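Local coordinates for carbohydrate esterase family 2 (CE2) (Chaetomium olivicolor, PDB 4XVH), which belongs to carbohydrate esterase family 2 and probably removes acetyl groups from xylan, joining a jelly-roll carbohydrate-binding domain to an SGNH-type hydrolase domain, at residues S43-G51 with L70-L79; A249-S260 with A287-Q297. One frame throughout, in Å; residues are numbered along the deposited sequence.

Contact 1: residues S43-G51 with L70-L79; sequences SVDLVIDGG and LRKGKHTVVL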
loop_
_atom_site.group_PDB
_atom_site.type_symbol
_atom_site.label_atom_id
_atom_site.label_comp_id
_atom_site.label_asym_id
_atom_site.label_seq_id
_atom_site.Cartn_x
_atom_site.Cartn_y
_atom_site.Cartn_z
ATOM N N SER A 43 -9.755 -7.181 6.693
ATOM C CA SER A 43 -10.653 -7.601 5.613
ATOM C C SER A 43 -9.798 -7.952 4.423
ATOM O O SER A 43 -8.686 -7.455 4.289
ATOM C CB SER A 43 -11.690 -6.533 5.246
ATOM O OG SER A 43 -11.101 -5.389 4.677
ATOM N N VAL A 44 -10.320 -8.833 3.590
ATOM C CA VAL A 44 -9.599 -9.325 2.445
ATOM C C VAL A 44 -10.558 -9.364 1.286
ATOM O O VAL A 44 -11.789 -9.470 1.491
ATOM C CB VAL A 44 -9.030 -10.773 2.674
ATOM C CG1 VAL A 44 -8.060 -10.823 3.858
ATOM C CG2 VAL A 44 -10.194 -11.755 2.881
ATOM N N ASP A 45 -9.992 -9.278 0.086
ATOM C CA ASP A 45 -10.674 -9.614 -1.164
ATOM C C ASP A 45 -10.336 -11.039 -1.541
ATOM O O ASP A 45 -9.149 -11.380 -1.590
ATOM C CB ASP A 45 -10.217 -8.706 -2.309
ATOM C CG ASP A 45 -10.886 -7.359 -2.314
ATOM O OD1 ASP A 45 -11.773 -7.099 -1.464
ATOM O OD2 ASP A 45 -10.548 -6.563 -3.223
ATOM N N LEU A 46 -11.330 -11.853 -1.870
ATOM C CA LEU A 46 -11.050 -13.184 -2.418
ATOM C C LEU A 46 -11.538 -13.191 -3.861
ATOM O O LEU A 46 -12.742 -12.964 -4.106
ATOM C CB LEU A 46 -11.742 -14.275 -1.577
ATOM C CG LEU A 46 -11.518 -15.716 -2.060
ATOM C CD1 LEU A 46 -10.094 -16.168 -1.737
ATOM C CD2 LEU A 46 -12.553 -16.631 -1.419
ATOM N N VAL A 47 -10.630 -13.394 -4.818
ATOM C CA VAL A 47 -10.992 -13.314 -6.228
ATOM C C VAL A 47 -10.884 -14.711 -6.846
ATOM O O VAL A 47 -9.823 -15.331 -6.817
ATOM C CB VAL A 47 -10.108 -12.311 -7.009
ATOM C CG1 VAL A 47 -10.276 -12.516 -8.507
ATOM C CG2 VAL A 47 -10.469 -10.852 -6.602
ATOM N N ILE A 48 -12.007 -15.203 -7.364
ATOM C CA ILE A 48 -12.089 -16.551 -7.899
ATOM C C ILE A 48 -12.269 -16.495 -9.413
ATOM O O ILE A 48 -13.182 -15.798 -9.901
ATOM C CB ILE A 48 -13.282 -17.319 -7.271
ATOM C CG1 ILE A 48 -13.227 -17.226 -5.750
ATOM C CG2 ILE A 48 -13.298 -18.783 -7.720
ATOM C CD1 ILE A 48 -11.950 -17.966 -5.170
ATOM N N ASP A 49 -11.419 -17.207 -10.154
ATOM C CA ASP A 49 -11.518 -17.202 -11.614
ATOM C C ASP A 49 -11.510 -15.780 -12.187
ATOM O O ASP A 49 -12.188 -15.486 -13.178
ATOM C CB ASP A 49 -12.784 -17.955 -12.047
ATOM C CG ASP A 49 -12.731 -19.420 -11.650
ATOM O OD1 ASP A 49 -11.591 -19.902 -11.492
ATOM O OD2 ASP A 49 -13.792 -20.069 -11.492
ATOM N N GLY A 50 -10.755 -14.910 -11.523
ATOM C CA GLY A 50 -10.674 -13.507 -11.875
ATOM C C GLY A 50 -11.987 -12.762 -11.808
ATOM O O GLY A 50 -12.176 -11.793 -12.523
ATOM N N GLY A 51 -12.906 -13.205 -10.958
ATOM C CA GLY A 51 -14.192 -12.549 -10.866
ATOM C C GLY A 51 -14.225 -11.349 -9.932
ATOM O O GLY A 51 -13.192 -10.851 -9.465
ATOM N N LEU A 70 -19.049 -23.859 -7.436
ATOM C CA LEU A 70 -18.065 -23.951 -8.509
ATOM C C LEU A 70 -18.236 -25.288 -9.237
ATOM O O LEU A 70 -18.712 -26.272 -8.653
ATOM C CB LEU A 70 -16.635 -23.785 -7.968
ATOM C CG LEU A 70 -16.319 -22.409 -7.367
ATOM C CD1 LEU A 70 -14.889 -22.427 -6.797
ATOM C CD2 LEU A 70 -16.503 -21.256 -8.387
ATOM N N ARG A 71 -17.916 -25.314 -10.527
ATOM C CA ARG A 71 -17.997 -26.557 -11.290
ATOM C C ARG A 71 -16.677 -27.286 -11.152
ATOM O O ARG A 71 -15.628 -26.637 -11.191
ATOM C CB ARG A 71 -18.306 -26.273 -12.759
ATOM C CG ARG A 71 -18.399 -27.515 -13.655
ATOM C CD ARG A 71 -18.707 -27.117 -15.111
ATOM N NE ARG A 71 -18.581 -28.259 -16.004
ATOM C CZ ARG A 71 -19.585 -29.078 -16.302
ATOM N NH1 ARG A 71 -20.794 -28.860 -15.790
ATOM N NH2 ARG A 71 -19.391 -30.113 -17.115
ATOM N N LYS A 72 -16.709 -28.614 -10.972
ATOM C CA LYS A 72 -15.467 -29.384 -10.887
ATOM C C LYS A 72 -14.552 -29.088 -12.071
ATOM O O LYS A 72 -14.946 -29.262 -13.232
ATOM C CB LYS A 72 -15.743 -30.888 -10.843
ATOM C CG LYS A 72 -14.471 -31.721 -10.725
ATOM C CD LYS A 72 -14.824 -33.210 -10.655
ATOM C CE LYS A 72 -13.589 -34.070 -10.488
ATOM N NZ LYS A 72 -14.016 -35.516 -10.528
ATOM N N GLY A 73 -13.341 -28.635 -11.779
ATOM C CA GLY A 73 -12.399 -28.292 -12.828
ATOM C C GLY A 73 -11.381 -27.273 -12.344
ATOM O O GLY A 73 -11.246 -27.048 -11.146
ATOM N N LYS A 74 -10.667 -26.654 -13.273
ATOM C CA LYS A 74 -9.596 -25.720 -12.900
ATOM C C LYS A 74 -10.154 -24.394 -12.367
ATOM O O LYS A 74 -11.108 -23.839 -12.923
ATOM C CB LYS A 74 -8.662 -25.468 -14.100
ATOM C CG LYS A 74 -7.627 -24.379 -13.819
ATOM C CD LYS A 74 -6.575 -24.257 -14.907
ATOM C CE LYS A 74 -5.576 -23.134 -14.561
ATOM N NZ LYS A 74 -4.531 -23.016 -15.613
ATOM N N HIS A 75 -9.597 -23.901 -11.268
ATOM C CA HIS A 75 -9.979 -22.581 -10.776
ATOM C C HIS A 75 -8.724 -21.840 -10.302
ATOM O O HIS A 75 -7.735 -22.480 -9.936
ATOM C CB HIS A 75 -11.009 -22.687 -9.650
ATOM C CG HIS A 75 -12.290 -23.322 -10.086
ATOM N ND1 HIS A 75 -13.269 -22.631 -10.772
ATOM C CD2 HIS A 75 -12.723 -24.603 -9.993
ATOM C CE1 HIS A 75 -14.260 -23.460 -11.068
ATOM N NE2 HIS A 75 -13.954 -24.660 -10.599
ATOM N N THR A 76 -8.756 -20.509 -10.379
ATOM C CA THR A 76 -7.688 -19.666 -9.852
ATOM C C THR A 76 -8.206 -18.975 -8.606
ATOM O O THR A 76 -9.392 -18.640 -8.504
ATOM C CB THR A 76 -7.208 -18.589 -10.855
ATOM O OG1 THR A 76 -8.303 -17.714 -11.180
ATOM C CG2 THR A 76 -6.656 -19.210 -12.135
ATOM N N VAL A 77 -7.308 -18.757 -7.655
ATOM C CA VAL A 77 -7.649 -18.080 -6.415
ATOM C C VAL A 77 -6.593 -17.018 -6.118
ATOM O O VAL A 77 -5.382 -17.307 -6.102
ATOM C CB VAL A 77 -7.740 -19.060 -5.229
ATOM C CG1 VAL A 77 -8.105 -18.330 -3.982
ATOM C CG2 VAL A 77 -8.767 -20.174 -5.523
ATOM N N VAL A 78 -7.058 -15.790 -5.915
ATOM C CA VAL A 78 -6.186 -14.701 -5.449
ATOM C C VAL A 78 -6.807 -14.062 -4.217
ATOM O O VAL A 78 -7.958 -13.606 -4.252
ATOM C CB VAL A 78 -5.963 -13.636 -6.538
ATOM C CG1 VAL A 78 -5.133 -12.437 -5.998
ATOM C CG2 VAL A 78 -5.264 -14.260 -7.734
ATOM N N LEU A 79 -6.068 -14.096 -3.118
ATOM C CA LEU A 79 -6.455 -13.444 -1.870
ATOM C C LEU A 79 -5.583 -12.236 -1.608
ATOM O O LEU A 79 -4.346 -12.368 -1.591
ATOM C CB LEU A 79 -6.303 -14.420 -0.688
ATOM C CG LEU A 79 -6.603 -13.878 0.716
ATOM C CD1 LEU A 79 -8.105 -13.783 0.878
ATOM C CD2 LEU A 79 -6.022 -14.780 1.821
HETATM O O HOH W 1 -8.832 -15.645 -9.570
#
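The His75 imidazole meets the Asp49 carboxylate at its edge, and Leu70 CD1 sits over the centre of one ring face, 4.2 Å above the ring plane. Carboxylate and ring are turned only 25° from each other. His75 ND1 donates to Asp49 OD2 over 2.7 Å, lying on the syn lone pair of that oxygen, and His75 NE2 gives its hydrogen to Arg71 O. With both partners in the ring plane, the imidazole is fixed against rotation and ties Arg71 back to the strand. The other carboxylate oxygen has work of its own: Thr76 N donates to Asp49 OD1 over 3.1 Å, nearly along the C-O axis, so the carboxylate grips two consecutive residues of 70-79.

Strands 44-48 and 73-79 run antiparallel, their directions 168° apart, as neighbours in one sheet of the N-terminal jelly-roll sandwich; 44-48 also pairs with strand 54-56. Val47 and Val78 form the hydrogen-bonded pair, exchanging N-H and C=O both ways. On the face carrying Leu46, Ile48, Val77 and Leu79 the contact is apolar. Leu46 CD1 reaches Val77 CG1 at 3.7 Å, while Ile48 CD1 lies alongside Val77 CG2. In Leu79, chi1 sets CG anti to the backbone N (177°), and chi2 then brings Leu79 CD1 to Val44 CG2 at 3.5 Å. Ile64 of the facing sheet touches both Leu46 and Leu79, evidence that this side is the sandwich interior.

Beyond Ile48 the chain reverses in a type I' turn, closed by Gly51 N donating to Ile48 O. One water fills the angle between turn and strand: it donates to Val47 O (2.9 Å), accepts from Gly50 N (2.8 Å) and is hydrogen-bonded to Thr76 OG1 at 2.7 Å.

Contact 2: residues A249-S260 with A287-Q297; sequences AHFFLLNSPMLS and AKAHFVDWPTQ
Pro257 lies flat over one face of the Trp294 indole: its CB stands 3.5 Å from the centroid of the five-membered ring, 4° off the normal, a CH-pi contact. With CG anti to the backbone N (chi1 -165°), Trp294 carries its ring under the proline, and Leu254 CD2 meets Trp294 CE3 at 3.8 Å. Replacing Trp294 by alanine is likely to leave Pro257 without its flat support and open a gap beside Leu254. Asn255 braces this buried cluster: Asn255 OD1 takes Trp294 N on a lone pair at 2.7 Å, and Asn255 ND2 donates to Asp293 OD1, also 2.7 Å.

The histidines are more open to solvent. His250 ND1 and His290 NE2 share a hydrogen bond of 2.7 Å, rim to rim, and the exposed Lys288 lays CG over the His250 ring face, 3.9 Å from its centroid. The buried Phe252 ring lies 14° from parallel to that of His290, slid so that they barely overlap.

Strands 250-254 and 289-292 are the parallel pair of a beta-alpha-beta unit, linked through helix 270-285. Strand 289-292 edges the five-stranded sheet, 250-254 lying between it and 207-211; helices 228-243 and 270-285 cover the Leu253 face, helix 309-327 that of Phe252 and Leu254.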
loop_
_atom_site.group_PDB
_atom_site.type_symbol
_atom_site.label_atom_id
_atom_site.label_comp_id
_atom_site.label_asym_id
_atom_site.label_seq_id
_atom_site.Cartn_x
_atom_site.Cartn_y
_atom_site.Cartn_z
ATOM N N ALA A 249 16.325 1.245 -9.614
ATOM C CA ALA A 249 14.894 1.575 -9.663
ATOM C C ALA A 249 14.667 3.034 -10.022
ATOM O O ALA A 249 15.482 3.892 -9.659
ATOM C CB ALA A 249 14.227 1.279 -8.316
ATOM N N HIS A 250 13.556 3.324 -10.701
ATOM C CA HIS A 250 13.093 4.702 -10.812
ATOM C C HIS A 250 12.175 5.030 -9.639
ATOM O O HIS A 250 11.420 4.169 -9.173
ATOM C CB HIS A 250 12.366 4.940 -12.132
ATOM C CG HIS A 250 13.298 5.036 -13.301
ATOM N ND1 HIS A 250 13.428 6.176 -14.060
ATOM C CD2 HIS A 250 14.167 4.137 -13.822
ATOM C CE1 HIS A 250 14.346 5.983 -14.995
ATOM N NE2 HIS A 250 14.794 4.746 -14.884
ATOM N N PHE A 251 12.244 6.273 -9.164
ATOM C CA PHE A 251 11.447 6.673 -8.006
ATOM C C PHE A 251 10.391 7.702 -8.410
ATOM O O PHE A 251 10.684 8.658 -9.164
ATOM C CB PHE A 251 12.373 7.226 -6.899
ATOM C CG PHE A 251 13.223 6.158 -6.260
ATOM C CD1 PHE A 251 14.317 5.640 -6.939
ATOM C CD2 PHE A 251 12.867 5.622 -5.022
ATOM C CE1 PHE A 251 15.095 4.646 -6.388
ATOM C CE2 PHE A 251 13.617 4.625 -4.447
ATOM C CZ PHE A 251 14.739 4.117 -5.135
ATOM N N PHE A 252 9.180 7.510 -7.891
ATOM C CA PHE A 252 8.024 8.332 -8.208
ATOM C C PHE A 252 7.509 8.959 -6.921
ATOM O O PHE A 252 6.918 8.280 -6.067
ATOM C CB PHE A 252 6.970 7.479 -8.934
ATOM C CG PHE A 252 7.492 6.956 -10.249
ATOM C CD1 PHE A 252 8.241 5.777 -10.289
ATOM C CD2 PHE A 252 7.392 7.717 -11.409
ATOM C CE1 PHE A 252 8.813 5.320 -11.475
ATOM C CE2 PHE A 252 7.974 7.241 -12.630
ATOM C CZ PHE A 252 8.668 6.042 -12.642
ATOM N N LEU A 253 7.759 10.260 -6.796
ATOM C CA LEU A 253 7.481 11.024 -5.581
ATOM C C LEU A 253 6.232 11.880 -5.756
ATOM O O LEU A 253 6.187 12.782 -6.595
ATOM C CB LEU A 253 8.688 11.903 -5.223
ATOM C CG LEU A 253 10.055 11.204 -5.225
ATOM C CD1 LEU A 253 11.182 12.125 -4.692
ATOM C CD2 LEU A 253 10.074 9.905 -4.445
ATOM N N LEU A 254 5.208 11.585 -4.981
ATOM C CA LEU A 254 3.912 12.241 -5.165
ATOM C C LEU A 254 3.622 13.266 -4.083
ATOM O O LEU A 254 3.964 13.069 -2.927
ATOM C CB LEU A 254 2.764 11.217 -5.152
ATOM C CG LEU A 254 2.468 10.364 -6.390
ATOM C CD1 LEU A 254 3.579 9.353 -6.685
ATOM C CD2 LEU A 254 1.082 9.648 -6.196
ATOM N N ASN A 255 2.940 14.341 -4.457
ATOM C CA ASN A 255 2.417 15.237 -3.467
ATOM C C ASN A 255 1.009 14.750 -3.065
ATOM O O ASN A 255 0.484 13.749 -3.592
ATOM C CB ASN A 255 2.408 16.679 -3.996
ATOM C CG ASN A 255 1.683 16.805 -5.305
ATOM O OD1 ASN A 255 1.024 15.873 -5.728
ATOM N ND2 ASN A 255 1.797 17.970 -5.956
ATOM N N SER A 256 0.396 15.456 -2.143
ATOM C CA SER A 256 -0.780 14.926 -1.451
ATOM C C SER A 256 -2.107 15.477 -1.956
ATOM O O SER A 256 -2.305 16.692 -1.975
ATOM C CB SER A 256 -0.673 15.245 0.034
ATOM O OG SER A 256 -1.881 14.900 0.662
ATOM N N PRO A 257 -3.040 14.582 -2.306
ATOM C CA PRO A 257 -4.406 14.987 -2.665
ATOM C C PRO A 257 -5.180 15.563 -1.468
ATOM O O PRO A 257 -6.226 16.183 -1.668
ATOM C CB PRO A 257 -5.047 13.672 -3.139
ATOM C CG PRO A 257 -4.369 12.619 -2.273
ATOM C CD PRO A 257 -2.909 13.109 -2.251
ATOM N N MET A 258 -4.672 15.362 -0.245
ATOM C CA MET A 258 -5.328 15.893 0.949
ATOM C C MET A 258 -4.766 17.232 1.414
ATOM O O MET A 258 -5.380 17.873 2.265
ATOM C CB MET A 258 -5.246 14.882 2.103
ATOM C CG MET A 258 -6.029 13.607 1.819
ATOM S SD MET A 258 -5.951 12.284 3.069
ATOM C CE MET A 258 -6.896 13.057 4.416
ATOM N N LEU A 259 -3.613 17.659 0.901
ATOM C CA LEU A 259 -3.112 18.989 1.273
ATOM C C LEU A 259 -3.626 20.022 0.285
ATOM O O LEU A 259 -3.825 19.710 -0.896
ATOM C CB LEU A 259 -1.585 19.019 1.317
ATOM C CG LEU A 259 -0.963 18.095 2.368
ATOM C CD1 LEU A 259 0.556 18.223 2.342
ATOM C CD2 LEU A 259 -1.516 18.433 3.750
ATOM N N SER A 260 -3.849 21.245 0.764
ATOM C CA SER A 260 -4.288 22.337 -0.099
ATOM C C SER A 260 -3.473 23.579 0.209
ATOM O O SER A 260 -2.647 23.564 1.136
ATOM C CB SER A 260 -5.778 22.627 0.092
ATOM O OG SER A 260 -5.978 23.267 1.324
ATOM N N ALA A 287 18.161 11.776 -12.578
ATOM C CA ALA A 287 17.292 11.352 -13.660
ATOM C C ALA A 287 16.371 10.158 -13.326
ATOM O O ALA A 287 15.356 9.960 -13.989
ATOM C CB ALA A 287 18.153 11.029 -14.906
ATOM N N LYS A 288 16.699 9.364 -12.317
ATOM C CA LYS A 288 15.828 8.235 -11.991
ATOM C C LYS A 288 14.749 8.603 -10.966
ATOM O O LYS A 288 13.957 7.761 -10.566
ATOM C CB LYS A 288 16.654 7.056 -11.490
ATOM C CG LYS A 288 17.426 6.372 -12.629
ATOM C CD LYS A 288 18.253 5.231 -12.127
ATOM C CE LYS A 288 19.386 4.891 -13.109
ATOM N NZ LYS A 288 18.836 4.390 -14.393
ATOM N N ALA A 289 14.715 9.869 -10.560
ATOM C CA ALA A 289 13.646 10.377 -9.697
ATOM C C ALA A 289 12.653 11.168 -10.525
ATOM O O ALA A 289 13.044 11.885 -11.447
ATOM C CB ALA A 289 14.207 11.249 -8.595
ATOM N N HIS A 290 11.380 11.085 -10.164
ATOM C CA HIS A 290 10.321 11.707 -10.946
ATOM C C HIS A 290 9.261 12.263 -10.031
ATOM O O HIS A 290 8.785 11.545 -9.134
ATOM C CB HIS A 290 9.682 10.680 -11.890
ATOM C CG HIS A 290 10.675 9.934 -12.721
ATOM N ND1 HIS A 290 11.088 10.379 -13.959
ATOM C CD2 HIS A 290 11.348 8.784 -12.487
ATOM C CE1 HIS A 290 11.989 9.540 -14.448
ATOM N NE2 HIS A 290 12.146 8.551 -13.581
ATOM N N PHE A 291 8.843 13.507 -10.283
ATOM C CA PHE A 291 7.707 14.077 -9.538
ATOM C C PHE A 291 6.394 13.728 -10.205
ATOM O O PHE A 291 6.254 13.824 -11.431
ATOM C CB PHE A 291 7.826 15.610 -9.416
ATOM C CG PHE A 291 6.507 16.304 -9.097
ATOM C CD1 PHE A 291 5.945 16.211 -7.839
ATOM C CD2 PHE A 291 5.836 17.063 -10.078
ATOM C CE1 PHE A 291 4.713 16.854 -7.553
ATOM C CE2 PHE A 291 4.638 17.718 -9.789
ATOM C CZ PHE A 291 4.089 17.613 -8.531
ATOM N N VAL A 292 5.423 13.293 -9.412
ATOM C CA VAL A 292 4.129 12.953 -9.980
ATOM C C VAL A 292 3.085 13.764 -9.202
ATOM O O VAL A 292 2.962 13.638 -7.983
ATOM C CB VAL A 292 3.841 11.408 -9.898
ATOM C CG1 VAL A 292 2.406 11.104 -10.378
ATOM C CG2 VAL A 292 4.893 10.611 -10.693
ATOM N N ASP A 293 2.345 14.618 -9.904
ATOM C CA ASP A 293 1.362 15.474 -9.245
ATOM C C ASP A 293 0.086 14.724 -8.914
ATOM O O ASP A 293 -0.337 13.869 -9.677
ATOM C CB ASP A 293 1.035 16.678 -10.130
ATOM C CG ASP A 293 0.149 17.669 -9.449
ATOM O OD1 ASP A 293 0.434 18.075 -8.289
ATOM O OD2 ASP A 293 -0.849 18.054 -10.087
ATOM N N TRP A 294 -0.503 15.041 -7.763
ATOM C CA TRP A 294 -1.830 14.579 -7.412
ATOM C C TRP A 294 -2.623 15.812 -6.970
ATOM O O TRP A 294 -2.464 16.316 -5.855
ATOM C CB TRP A 294 -1.783 13.502 -6.308
ATOM C CG TRP A 294 -3.065 12.721 -6.152
ATOM C CD1 TRP A 294 -4.296 13.045 -6.657
ATOM C CD2 TRP A 294 -3.228 11.463 -5.461
ATOM N NE1 TRP A 294 -5.222 12.058 -6.322
ATOM C CE2 TRP A 294 -4.591 11.082 -5.589
ATOM C CE3 TRP A 294 -2.349 10.623 -4.752
ATOM C CZ2 TRP A 294 -5.106 9.891 -5.032
ATOM C CZ3 TRP A 294 -2.855 9.437 -4.195
ATOM C CH2 TRP A 294 -4.229 9.090 -4.344
ATOM N N PRO A 295 -3.442 16.343 -7.882
ATOM C CA PRO A 295 -4.188 17.569 -7.583
ATOM C C PRO A 295 -5.053 17.379 -6.334
ATOM O O PRO A 295 -5.596 16.292 -6.105
ATOM C CB PRO A 295 -5.043 17.783 -8.827
ATOM C CG PRO A 295 -4.369 17.028 -9.908
ATOM C CD PRO A 295 -3.659 15.862 -9.257
ATOM N N THR A 296 -5.120 18.417 -5.508
ATOM C CA THR A 296 -5.992 18.428 -4.335
ATOM C C THR A 296 -7.358 17.913 -4.741
ATOM O O THR A 296 -7.907 18.337 -5.736
ATOM C CB THR A 296 -6.120 19.850 -3.747
ATOM O OG1 THR A 296 -4.814 20.332 -3.385
ATOM C CG2 THR A 296 -7.029 19.847 -2.504
ATOM N N GLN A 297 -7.898 16.977 -3.976
ATOM C CA GLN A 297 -9.145 16.307 -4.343
ATOM C C GLN A 297 -10.350 17.249 -4.233
ATOM O O GLN A 297 -10.251 18.328 -3.633
ATOM C CB GLN A 297 -9.331 15.083 -3.433
ATOM C CG GLN A 297 -9.386 15.453 -1.940
ATOM C CD GLN A 297 -9.534 14.215 -1.031
ATOM O OE1 GLN A 297 -9.823 13.103 -1.506
ATOM N NE2 GLN A 297 -9.320 14.409 0.268
#

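Overall arrangement
Contacts 1 and 2 share no element: their centres are 34 Å apart, their nearest atoms about 17 Å, on opposite sides of the chain's centre. Contact 1 joins antiparallel strands of the N-terminal sandwich; contact 2 joins parallel strands of the hydrolase domain. Each is partly buried, yet differently. In 43-51 with 70-79, the two sheet faces differ, aliphatic inside and more open outside, and the polar grip gathers at the turn end. In 249-260 with 287-297, helices flank the sheet, aromatic rings carry much of the contact, and it buries roughly twice the area. The Met258 side chain of contact 2 is about 6 Å from the bound PEU.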